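Local coordinates for protein putative transcriptional regulator (Streptomyces coelicolor, PDB 2HXI) that probably binds cis-regulatory DNA as a TetR-family transcription factor, with an N-terminal helix-turn-helix domain and an all-helical C-terminal domain, at residues E32-L42 / L76-I84; W98-L109 / M136-S147. One frame throughout, in Å; residues are numbered along the deposited sequence.

Contact 1: E32-L42 / L76-I84; sequences EQILDAAAELL and LLRAVADRI
Leu-35 and Val-80 interlock as knobs into holes where the first helix of the TetR-type DNA-binding domain crosses helix 73-88. The two axes run 84° apart, at 8.9 Å. Leu-35 enters a hole formed by Leu-76, Ala-79, Val-80 and Arg-83. Leu-35 CD2 presses on Ala-79 CB at 3.5 Å, tighter than usual carbon contact. Val-80 returns the fit among Leu-35, Ala-38, Ala-39 and Leu-42. Its CG1, anti to the backbone N (chi1 -175°), faces Ala-39 and Leu-42, while Val-80 CG2 meets Ala-38 CB at 3.8 Å. Leu-42 CD1 also reaches Leu-77 CD2. The predicted helix-turn-helix lies between these helices in sequence. From helix 52-58, Leu-55 packs on Ala-38 and Val-52 on Leu-76. The crossing packs the first helix of this domain on helix 73-88, after which the chain goes on to helix 98-113. Arg-83 closes the exposed side. Its chain bends at chi2 and chi3 and passes across Leu-35, with Arg-83 CG 3.4 Å from Leu-35 CB. The guanidinium then lies with one face toward Glu-32 CB. Arg-83 NE donates to Asp-36 OD1 at 2.9 Å, in the guanidinium plane but from above the carboxylate plane, and NH2 adds only weak bonds.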
loop_
_atom_site.group_PDB
_atom_site.type_symbol
_atom_site.label_atom_id
_atom_site.label_comp_id
_atom_site.label_asym_id
_atom_site.label_seq_id
_atom_site.Cartn_x
_atom_site.Cartn_y
_atom_site.Cartn_z
ATOM N N GLU B 32 -28.095 2.586 5.416
ATOM C CA GLU B 32 -27.230 3.315 6.367
ATOM C C GLU B 32 -27.087 2.639 7.754
ATOM O O GLU B 32 -25.974 2.420 8.221
ATOM C CB GLU B 32 -27.605 4.806 6.460
ATOM C CG GLU B 32 -27.283 5.626 5.172
ATOM C CD GLU B 32 -28.274 5.402 3.992
ATOM O OE1 GLU B 32 -29.338 4.743 4.183
ATOM O OE2 GLU B 32 -27.977 5.915 2.869
ATOM N N GLN B 33 -28.198 2.268 8.385
ATOM C CA GLN B 33 -28.177 1.515 9.640
ATOM C C GLN B 33 -27.472 0.134 9.581
ATOM O O GLN B 33 -26.751 -0.266 10.511
ATOM C CB GLN B 33 -29.598 1.377 10.187
ATOM C CG GLN B 33 -30.164 2.696 10.672
ATOM C CD GLN B 33 -31.584 2.562 11.011
ATOM O OE1 GLN B 33 -32.394 2.134 10.173
ATOM N NE2 GLN B 33 -31.922 2.867 12.266
ATOM N N ILE B 34 -27.753 -0.618 8.526
ATOM C CA ILE B 34 -27.086 -1.879 8.270
ATOM C C ILE B 34 -25.549 -1.668 8.193
ATOM O O ILE B 34 -24.780 -2.391 8.838
ATOM C CB ILE B 34 -27.640 -2.526 6.964
ATOM C CG1 ILE B 34 -29.166 -2.839 7.141
ATOM C CG2 ILE B 34 -26.865 -3.768 6.612
ATOM C CD1 ILE B 34 -29.874 -3.230 5.772
ATOM N N LEU B 35 -25.135 -0.663 7.412
ATOM C CA LEU B 35 -23.697 -0.399 7.196
ATOM C C LEU B 35 -22.994 -0.018 8.508
ATOM O O LEU B 35 -21.858 -0.472 8.760
ATOM C CB LEU B 35 -23.576 0.743 6.185
ATOM C CG LEU B 35 -24.076 0.320 4.814
ATOM C CD1 LEU B 35 -24.122 1.575 3.934
ATOM C CD2 LEU B 35 -23.284 -0.721 4.200
ATOM N N ASP B 36 -23.647 0.799 9.312
ATOM C CA ASP B 36 -23.146 1.190 10.618
ATOM C C ASP B 36 -23.079 0.019 11.615
ATOM O O ASP B 36 -22.142 -0.087 12.428
ATOM C CB ASP B 36 -23.971 2.341 11.191
ATOM C CG ASP B 36 -23.585 3.719 10.607
ATOM O OD1 ASP B 36 -22.607 3.849 9.815
ATOM O OD2 ASP B 36 -24.320 4.676 10.927
ATOM N N ALA B 37 -24.061 -0.875 11.561
ATOM C CA ALA B 37 -23.964 -2.080 12.408
ATOM C C ALA B 37 -22.772 -2.910 11.977
ATOM O O ALA B 37 -22.011 -3.469 12.801
ATOM C CB ALA B 37 -25.262 -2.901 12.317
ATOM N N ALA B 38 -22.593 -3.032 10.656
ATOM C CA ALA B 38 -21.493 -3.811 10.136
ATOM C C ALA B 38 -20.136 -3.238 10.527
ATOM O O ALA B 38 -19.230 -3.980 10.839
ATOM C CB ALA B 38 -21.559 -3.914 8.632
ATOM N N ALA B 39 -20.030 -1.915 10.472
ATOM C CA ALA B 39 -18.762 -1.227 10.850
ATOM C C ALA B 39 -18.354 -1.619 12.287
ATOM O O ALA B 39 -17.199 -1.910 12.577
ATOM C CB ALA B 39 -18.897 0.257 10.743
ATOM N N GLU B 40 -19.332 -1.635 13.168
ATOM C CA GLU B 40 -19.029 -1.924 14.540
ATOM C C GLU B 40 -18.651 -3.369 14.682
ATOM O O GLU B 40 -17.666 -3.695 15.339
ATOM C CB GLU B 40 -20.186 -1.551 15.444
ATOM C CG GLU B 40 -19.872 -2.063 16.858
ATOM C CD GLU B 40 -20.691 -1.414 17.955
ATOM O OE1 GLU B 40 -21.656 -0.684 17.657
ATOM O OE2 GLU B 40 -20.361 -1.659 19.120
ATOM N N LEU B 41 -19.390 -4.263 14.033
ATOM C CA LEU B 41 -19.041 -5.681 14.109
ATOM C C LEU B 41 -17.635 -5.945 13.632
ATOM O O LEU B 41 -16.917 -6.760 14.226
ATOM C CB LEU B 41 -20.045 -6.584 13.345
ATOM C CG LEU B 41 -21.403 -6.564 14.028
ATOM C CD1 LEU B 41 -22.423 -7.239 13.113
ATOM C CD2 LEU B 41 -21.356 -7.300 15.390
ATOM N N LEU B 42 -17.235 -5.240 12.555
ATOM C CA LEU B 42 -15.912 -5.353 12.000
ATOM C C LEU B 42 -14.769 -4.840 12.898
ATOM O O LEU B 42 -13.633 -5.307 12.751
ATOM C CB LEU B 42 -15.864 -4.705 10.617
ATOM C CG LEU B 42 -16.450 -5.574 9.494
ATOM C CD1 LEU B 42 -17.035 -4.711 8.355
ATOM C CD2 LEU B 42 -15.486 -6.611 8.855
ATOM N N LEU B 76 -21.131 -4.944 -0.331
ATOM C CA LEU B 76 -21.461 -4.677 1.076
ATOM C C LEU B 76 -20.229 -4.084 1.776
ATOM O O LEU B 76 -20.331 -3.047 2.364
ATOM C CB LEU B 76 -21.904 -5.982 1.766
ATOM C CG LEU B 76 -22.315 -5.969 3.240
ATOM C CD1 LEU B 76 -22.792 -7.358 3.693
ATOM C CD2 LEU B 76 -21.213 -5.605 4.105
ATOM N N LEU B 77 -19.083 -4.749 1.697
ATOM C CA LEU B 77 -17.819 -4.252 2.294
ATOM C C LEU B 77 -17.379 -2.900 1.763
ATOM O O LEU B 77 -16.928 -2.080 2.528
ATOM C CB LEU B 77 -16.686 -5.269 2.196
ATOM C CG LEU B 77 -16.861 -6.521 3.082
ATOM C CD1 LEU B 77 -15.670 -7.458 3.000
ATOM C CD2 LEU B 77 -17.193 -6.161 4.564
ATOM N N ARG B 78 -17.496 -2.647 0.468
ATOM C CA ARG B 78 -17.211 -1.304 -0.056
ATOM C C ARG B 78 -18.119 -0.284 0.570
ATOM O O ARG B 78 -17.694 0.815 0.897
ATOM C CB ARG B 78 -17.454 -1.230 -1.582
ATOM C CG ARG B 78 -16.522 -2.029 -2.442
ATOM C CD ARG B 78 -16.811 -1.638 -3.888
ATOM N NE ARG B 78 -16.518 -0.229 -4.198
ATOM C CZ ARG B 78 -17.168 0.484 -5.124
ATOM N NH1 ARG B 78 -18.169 -0.060 -5.806
ATOM N NH2 ARG B 78 -16.833 1.743 -5.386
ATOM N N ALA B 79 -19.395 -0.655 0.749
ATOM C CA ALA B 79 -20.375 0.254 1.250
ATOM C C ALA B 79 -20.077 0.546 2.715
ATOM O O ALA B 79 -20.218 1.656 3.169
ATOM C CB ALA B 79 -21.781 -0.324 1.071
ATOM N N VAL B 80 -19.627 -0.478 3.427
ATOM C CA VAL B 80 -19.193 -0.231 4.801
ATOM C C VAL B 80 -17.902 0.668 4.827
ATOM O O VAL B 80 -17.763 1.535 5.666
ATOM C CB VAL B 80 -18.869 -1.569 5.504
ATOM C CG1 VAL B 80 -18.551 -1.255 6.946
ATOM C CG2 VAL B 80 -20.119 -2.520 5.447
ATOM N N ALA B 81 -16.957 0.415 3.927
ATOM C CA ALA B 81 -15.720 1.253 3.873
ATOM C C ALA B 81 -16.133 2.726 3.658
ATOM O O ALA B 81 -15.588 3.639 4.309
ATOM C CB ALA B 81 -14.815 0.778 2.829
ATOM N N ASP B 82 -17.179 2.971 2.873
ATOM C CA ASP B 82 -17.699 4.335 2.719
ATOM C C ASP B 82 -18.104 4.956 4.037
ATOM O O ASP B 82 -17.871 6.147 4.265
ATOM C CB ASP B 82 -18.859 4.454 1.702
ATOM C CG ASP B 82 -19.143 5.933 1.339
ATOM O OD1 ASP B 82 -18.428 6.444 0.429
ATOM O OD2 ASP B 82 -19.997 6.601 2.003
ATOM N N ARG B 83 -18.711 4.165 4.938
ATOM C CA ARG B 83 -19.094 4.698 6.223
ATOM C C ARG B 83 -17.888 5.158 7.018
ATOM O O ARG B 83 -18.012 6.060 7.866
ATOM C CB ARG B 83 -19.892 3.662 7.062
ATOM C CG ARG B 83 -20.990 2.971 6.339
ATOM C CD ARG B 83 -22.038 4.035 5.905
ATOM N NE ARG B 83 -22.673 4.735 7.050
ATOM C CZ ARG B 83 -23.558 5.730 6.912
ATOM N NH1 ARG B 83 -23.864 6.180 5.671
ATOM N NH2 ARG B 83 -24.123 6.278 7.986
ATOM N N ILE B 84 -16.749 4.465 6.843
ATOM C CA ILE B 84 -15.500 4.856 7.509
ATOM C C ILE B 84 -14.991 6.190 6.976
ATOM O O ILE B 84 -14.548 7.036 7.758
ATOM C CB ILE B 84 -14.364 3.774 7.352
ATOM C CG1 ILE B 84 -14.834 2.380 7.879
ATOM C CG2 ILE B 84 -13.093 4.182 8.070
ATOM C CD1 ILE B 84 -15.382 2.360 9.279
#

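Contact 2: W98-L109 / M136-S147; sequences WKQRLTAVALRL and MMEEVLQALRAS
Glu-139 OE2 is gripped by Arg-101 NE at 2.7 Å and also by Tyr-92 OH. The Arg-101 guanidinium binds side-on. NE takes OE2, and Arg-101 NH2 takes Glu-139 OE1 at 3.0 Å in a nearly straight bond. Both oxygens are met on their syn sides, though tilted out of the carboxylate plane, with the two planes 38° apart. This pairing holds the buried carboxylate at two points. The Arg-101 side chain is also a knob among Glu-139, Gln-142, Ala-143 and Ala-146. Replacing Arg-101 by alanine is likely to leave the Glu-139 carboxylate with Tyr-92 but no charged mate, and to open a gap beside Ala-146. At one end, Trp-98 lays a ring face on Ser-147, whose CB sits 3.5 Å from the centroid of the five-membered ring, a CH-pi contact. With chi1 at 66°, Trp-98 CG stands between the backbone N and the carbonyl carbon, and the ring is carried over Ser-147. Further along, Leu-102 CD2 wedges between Ala-143 CB, at 3.5 Å, and Val-140 CG1. Val-105 CG1 meets the selenomethionine Met-136 at CG, 3.9 Å away. The helices are near antiparallel, at 159°, in the C-terminal domain of the TetR fold. Helix 219-237 flanks 98-109, while helix 154-173 and the second subunit pack against 136-147.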
loop_
_atom_site.group_PDB
_atom_site.type_symbol
_atom_site.label_atom_id
_atom_site.label_comp_id
_atom_site.label_asym_id
_atom_site.label_seq_id
_atom_site.Cartn_x
_atom_site.Cartn_y
_atom_site.Cartn_z
ATOM N N TRP B 98 -3.850 25.156 1.987
ATOM C CA TRP B 98 -4.199 23.943 1.221
ATOM C C TRP B 98 -3.404 22.695 1.603
ATOM O O TRP B 98 -3.957 21.588 1.580
ATOM C CB TRP B 98 -4.113 24.197 -0.284
ATOM C CG TRP B 98 -2.730 24.484 -0.815
ATOM C CD1 TRP B 98 -2.101 25.711 -0.938
ATOM C CD2 TRP B 98 -1.815 23.519 -1.298
ATOM N NE1 TRP B 98 -0.817 25.542 -1.452
ATOM C CE2 TRP B 98 -0.630 24.211 -1.698
ATOM C CE3 TRP B 98 -1.883 22.119 -1.476
ATOM C CZ2 TRP B 98 0.473 23.534 -2.266
ATOM C CZ3 TRP B 98 -0.789 21.462 -2.028
ATOM C CH2 TRP B 98 0.377 22.169 -2.399
ATOM N N LYS B 99 -2.118 22.861 1.953
ATOM C CA LYS B 99 -1.273 21.740 2.340
ATOM C C LYS B 99 -1.693 21.239 3.727
ATOM O O LYS B 99 -1.739 20.017 3.964
ATOM C CB LYS B 99 0.200 22.180 2.263
ATOM C CG LYS B 99 0.761 22.087 0.883
ATOM C CD LYS B 99 2.295 22.382 0.802
ATOM C CE LYS B 99 3.178 21.443 1.543
ATOM N NZ LYS B 99 4.584 22.133 1.530
ATOM N N GLN B 100 -2.058 22.158 4.637
ATOM C CA GLN B 100 -2.517 21.769 5.970
ATOM C C GLN B 100 -3.844 20.964 5.867
ATOM O O GLN B 100 -4.028 19.922 6.558
ATOM C CB GLN B 100 -2.756 22.999 6.790
ATOM C CG GLN B 100 -1.410 23.604 7.164
ATOM C CD GLN B 100 -1.572 24.812 8.040
ATOM O OE1 GLN B 100 -2.229 25.805 7.656
ATOM N NE2 GLN B 100 -1.002 24.729 9.260
ATOM N N ARG B 101 -4.692 21.386 4.927
ATOM C CA ARG B 101 -6.015 20.751 4.708
ATOM C C ARG B 101 -5.821 19.343 4.151
ATOM O O ARG B 101 -6.414 18.358 4.677
ATOM C CB ARG B 101 -6.831 21.619 3.715
ATOM C CG ARG B 101 -7.338 22.917 4.372
ATOM C CD ARG B 101 -7.891 23.893 3.314
ATOM N NE ARG B 101 -9.093 23.378 2.678
ATOM C CZ ARG B 101 -9.709 24.000 1.670
ATOM N NH1 ARG B 101 -9.189 25.132 1.190
ATOM N NH2 ARG B 101 -10.847 23.490 1.162
ATOM N N LEU B 102 -4.943 19.187 3.175
ATOM C CA LEU B 102 -4.735 17.851 2.586
ATOM C C LEU B 102 -4.113 16.926 3.628
ATOM O O LEU B 102 -4.478 15.772 3.705
ATOM C CB LEU B 102 -3.817 17.953 1.332
ATOM C CG LEU B 102 -4.442 18.647 0.096
ATOM C CD1 LEU B 102 -3.366 18.723 -1.022
ATOM C CD2 LEU B 102 -5.744 17.847 -0.316
ATOM N N THR B 103 -3.243 17.491 4.471
ATOM C CA THR B 103 -2.550 16.693 5.523
ATOM C C THR B 103 -3.573 16.266 6.558
ATOM O O THR B 103 -3.601 15.101 6.960
ATOM C CB THR B 103 -1.374 17.511 6.145
ATOM O OG1 THR B 103 -0.437 17.847 5.099
ATOM C CG2 THR B 103 -0.673 16.648 7.193
ATOM N N ALA B 104 -4.442 17.200 6.935
ATOM C CA ALA B 104 -5.502 16.904 7.908
ATOM C C ALA B 104 -6.441 15.799 7.441
ATOM O O ALA B 104 -6.808 14.905 8.217
ATOM C CB ALA B 104 -6.241 18.218 8.331
ATOM N N VAL B 105 -6.888 15.880 6.201
ATOM C CA VAL B 105 -7.684 14.803 5.671
ATOM C C VAL B 105 -6.918 13.442 5.679
ATOM O O VAL B 105 -7.446 12.438 6.116
ATOM C CB VAL B 105 -8.165 15.151 4.248
ATOM C CG1 VAL B 105 -8.841 13.909 3.543
ATOM C CG2 VAL B 105 -9.111 16.349 4.300
ATOM N N ALA B 106 -5.705 13.399 5.112
ATOM C CA ALA B 106 -4.900 12.180 5.094
ATOM C C ALA B 106 -4.763 11.589 6.550
ATOM O O ALA B 106 -4.930 10.348 6.757
ATOM C CB ALA B 106 -3.532 12.509 4.533
ATOM N N LEU B 107 -4.520 12.451 7.552
ATOM C CA LEU B 107 -4.393 11.928 8.925
ATOM C C LEU B 107 -5.712 11.369 9.430
ATOM O O LEU B 107 -5.704 10.359 10.192
ATOM C CB LEU B 107 -3.877 12.990 9.911
ATOM C CG LEU B 107 -2.447 13.431 9.517
ATOM C CD1 LEU B 107 -1.990 14.546 10.490
ATOM C CD2 LEU B 107 -1.462 12.292 9.475
ATOM N N ARG B 108 -6.828 12.046 9.087
ATOM C CA ARG B 108 -8.136 11.608 9.572
ATOM C C ARG B 108 -8.418 10.256 8.952
ATOM O O ARG B 108 -8.932 9.382 9.611
ATOM C CB ARG B 108 -9.265 12.585 9.263
ATOM C CG ARG B 108 -9.331 13.726 10.298
ATOM C CD ARG B 108 -10.276 14.799 9.784
ATOM N NE ARG B 108 -10.789 15.714 10.838
ATOM C CZ ARG B 108 -11.971 15.612 11.431
ATOM N NH1 ARG B 108 -12.316 16.525 12.341
ATOM N NH2 ARG B 108 -12.816 14.617 11.133
ATOM N N LEU B 109 -8.086 10.089 7.672
ATOM C CA LEU B 109 -8.345 8.827 7.027
ATOM C C LEU B 109 -7.493 7.737 7.654
ATOM O O LEU B 109 -7.988 6.612 7.850
ATOM C CB LEU B 109 -8.013 8.907 5.519
ATOM C CG LEU B 109 -8.942 9.784 4.650
ATOM C CD1 LEU B 109 -8.306 9.951 3.250
ATOM C CD2 LEU B 109 -10.366 9.122 4.532
HETATM N N MSE B 136 -15.009 13.457 1.329
HETATM C CA MSE B 136 -13.537 13.421 1.309
HETATM C C MSE B 136 -13.029 13.998 -0.012
HETATM O O MSE B 136 -12.107 14.839 -0.027
HETATM C CB MSE B 136 -13.020 11.977 1.596
HETATM C CG MSE B 136 -11.464 11.883 1.458
HETATM SE SE MSE B 136 -10.781 11.677 -0.327
HETATM C CE MSE B 136 -11.501 9.905 -0.798
HETATM N N MSE B 137 -13.615 13.538 -1.142
HETATM C CA MSE B 137 -13.244 14.039 -2.426
HETATM C C MSE B 137 -13.456 15.511 -2.580
HETATM O O MSE B 137 -12.566 16.154 -3.137
HETATM C CB MSE B 137 -13.989 13.264 -3.507
HETATM C CG MSE B 137 -13.423 11.848 -3.574
HETATM SE SE MSE B 137 -14.683 10.816 -4.755
HETATM C CE MSE B 137 -13.740 11.215 -6.312
ATOM N N GLU B 138 -14.596 16.033 -2.059
ATOM C CA GLU B 138 -14.911 17.468 -2.176
ATOM C C GLU B 138 -13.756 18.272 -1.502
ATOM O O GLU B 138 -13.244 19.281 -2.030
ATOM C CB GLU B 138 -16.274 17.795 -1.545
ATOM C CG GLU B 138 -16.622 19.288 -1.652
ATOM C CD GLU B 138 -16.784 19.770 -3.100
ATOM O OE1 GLU B 138 -16.934 18.967 -4.060
ATOM O OE2 GLU B 138 -16.773 20.994 -3.255
ATOM N N GLU B 139 -13.352 17.842 -0.313
ATOM C CA GLU B 139 -12.318 18.627 0.383
ATOM C C GLU B 139 -10.963 18.527 -0.330
ATOM O O GLU B 139 -10.232 19.547 -0.429
ATOM C CB GLU B 139 -12.245 18.176 1.850
ATOM C CG GLU B 139 -11.035 18.829 2.627
ATOM C CD GLU B 139 -11.101 20.364 2.770
ATOM O OE1 GLU B 139 -12.054 21.029 2.283
ATOM O OE2 GLU B 139 -10.127 20.926 3.345
ATOM N N VAL B 140 -10.572 17.335 -0.765
ATOM C CA VAL B 140 -9.301 17.203 -1.478
ATOM C C VAL B 140 -9.285 18.099 -2.736
ATOM O O VAL B 140 -8.363 18.872 -3.000
ATOM C CB VAL B 140 -8.999 15.720 -1.792
ATOM C CG1 VAL B 140 -7.707 15.624 -2.595
ATOM C CG2 VAL B 140 -8.858 14.891 -0.471
ATOM N N LEU B 141 -10.386 18.048 -3.480
ATOM C CA LEU B 141 -10.459 18.788 -4.729
ATOM C C LEU B 141 -10.469 20.322 -4.456
ATOM O O LEU B 141 -9.825 21.090 -5.184
ATOM C CB LEU B 141 -11.721 18.349 -5.499
ATOM C CG LEU B 141 -11.701 16.926 -6.104
ATOM C CD1 LEU B 141 -13.073 16.370 -6.593
ATOM C CD2 LEU B 141 -10.607 16.805 -7.173
ATOM N N GLN B 142 -11.176 20.781 -3.413
ATOM C CA GLN B 142 -11.197 22.208 -3.073
ATOM C C GLN B 142 -9.776 22.627 -2.667
ATOM O O GLN B 142 -9.289 23.682 -3.065
ATOM C CB GLN B 142 -12.203 22.483 -1.930
ATOM C CG GLN B 142 -13.650 22.396 -2.374
ATOM C CD GLN B 142 -14.077 23.589 -3.268
ATOM O OE1 GLN B 142 -13.288 24.493 -3.560
ATOM N NE2 GLN B 142 -15.332 23.591 -3.677
ATOM N N ALA B 143 -9.132 21.797 -1.856
ATOM C CA ALA B 143 -7.709 22.062 -1.478
ATOM C C ALA B 143 -6.756 22.163 -2.683
ATOM O O ALA B 143 -5.955 23.101 -2.754
ATOM C CB ALA B 143 -7.211 21.038 -0.441
ATOM N N LEU B 144 -6.894 21.235 -3.620
ATOM C CA LEU B 144 -6.082 21.255 -4.848
ATOM C C LEU B 144 -6.389 22.547 -5.674
ATOM O O LEU B 144 -5.479 23.194 -6.210
ATOM C CB LEU B 144 -6.345 20.013 -5.683
ATOM C CG LEU B 144 -5.682 18.731 -5.022
ATOM C CD1 LEU B 144 -6.156 17.426 -5.722
ATOM C CD2 LEU B 144 -4.061 18.828 -4.993
ATOM N N ARG B 145 -7.673 22.954 -5.742
ATOM C CA ARG B 145 -7.955 24.230 -6.405
ATOM C C ARG B 145 -7.315 25.377 -5.698
ATOM O O ARG B 145 -6.799 26.284 -6.324
ATOM C CB ARG B 145 -9.469 24.502 -6.535
ATOM C CG ARG B 145 -10.044 23.664 -7.685
ATOM C CD ARG B 145 -11.543 24.008 -7.918
ATOM N NE ARG B 145 -11.905 23.843 -9.348
ATOM C CZ ARG B 145 -13.167 23.930 -9.809
ATOM N NH1 ARG B 145 -14.153 24.134 -8.986
ATOM N NH2 ARG B 145 -13.405 23.776 -11.092
ATOM N N ALA B 146 -7.382 25.322 -4.359
ATOM C CA ALA B 146 -6.802 26.398 -3.530
ATOM C C ALA B 146 -5.312 26.614 -3.735
ATOM O O ALA B 146 -4.831 27.757 -3.621
ATOM C CB ALA B 146 -7.073 26.161 -2.090
ATOM N N SER B 147 -4.618 25.538 -4.093
ATOM C CA SER B 147 -3.165 25.564 -4.366
ATOM C C SER B 147 -2.840 26.425 -5.581
ATOM O O SER B 147 -1.685 26.809 -5.771
ATOM C CB SER B 147 -2.645 24.133 -4.582
ATOM O OG SER B 147 -2.929 23.636 -5.896
#

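How the contacts relate
Both contacts are helix pairs, but they hold different elements and share no helix. Contact 1 belongs to the DNA-binding region and is partly buried; contact 2 lies in the C-terminal domain and is more deeply enclosed. Their centres are 24 Å apart. Helices 73-88 and 98-113 follow each other in the chain, and Leu-109 of contact 2 touches Leu-85 and Ala-88 of helix 73-88. Each contact combines apolar side-chain contacts with one arginine-carboxylate pair; the knobs are Leu-35 and Val-80 in contact 1 and Arg-101 itself in contact 2. In contact 1 the acid is exposed and only one bond is strong. In contact 2 the acid is buried and both bonds are sound. Only contact 2 has the second subunit beside it.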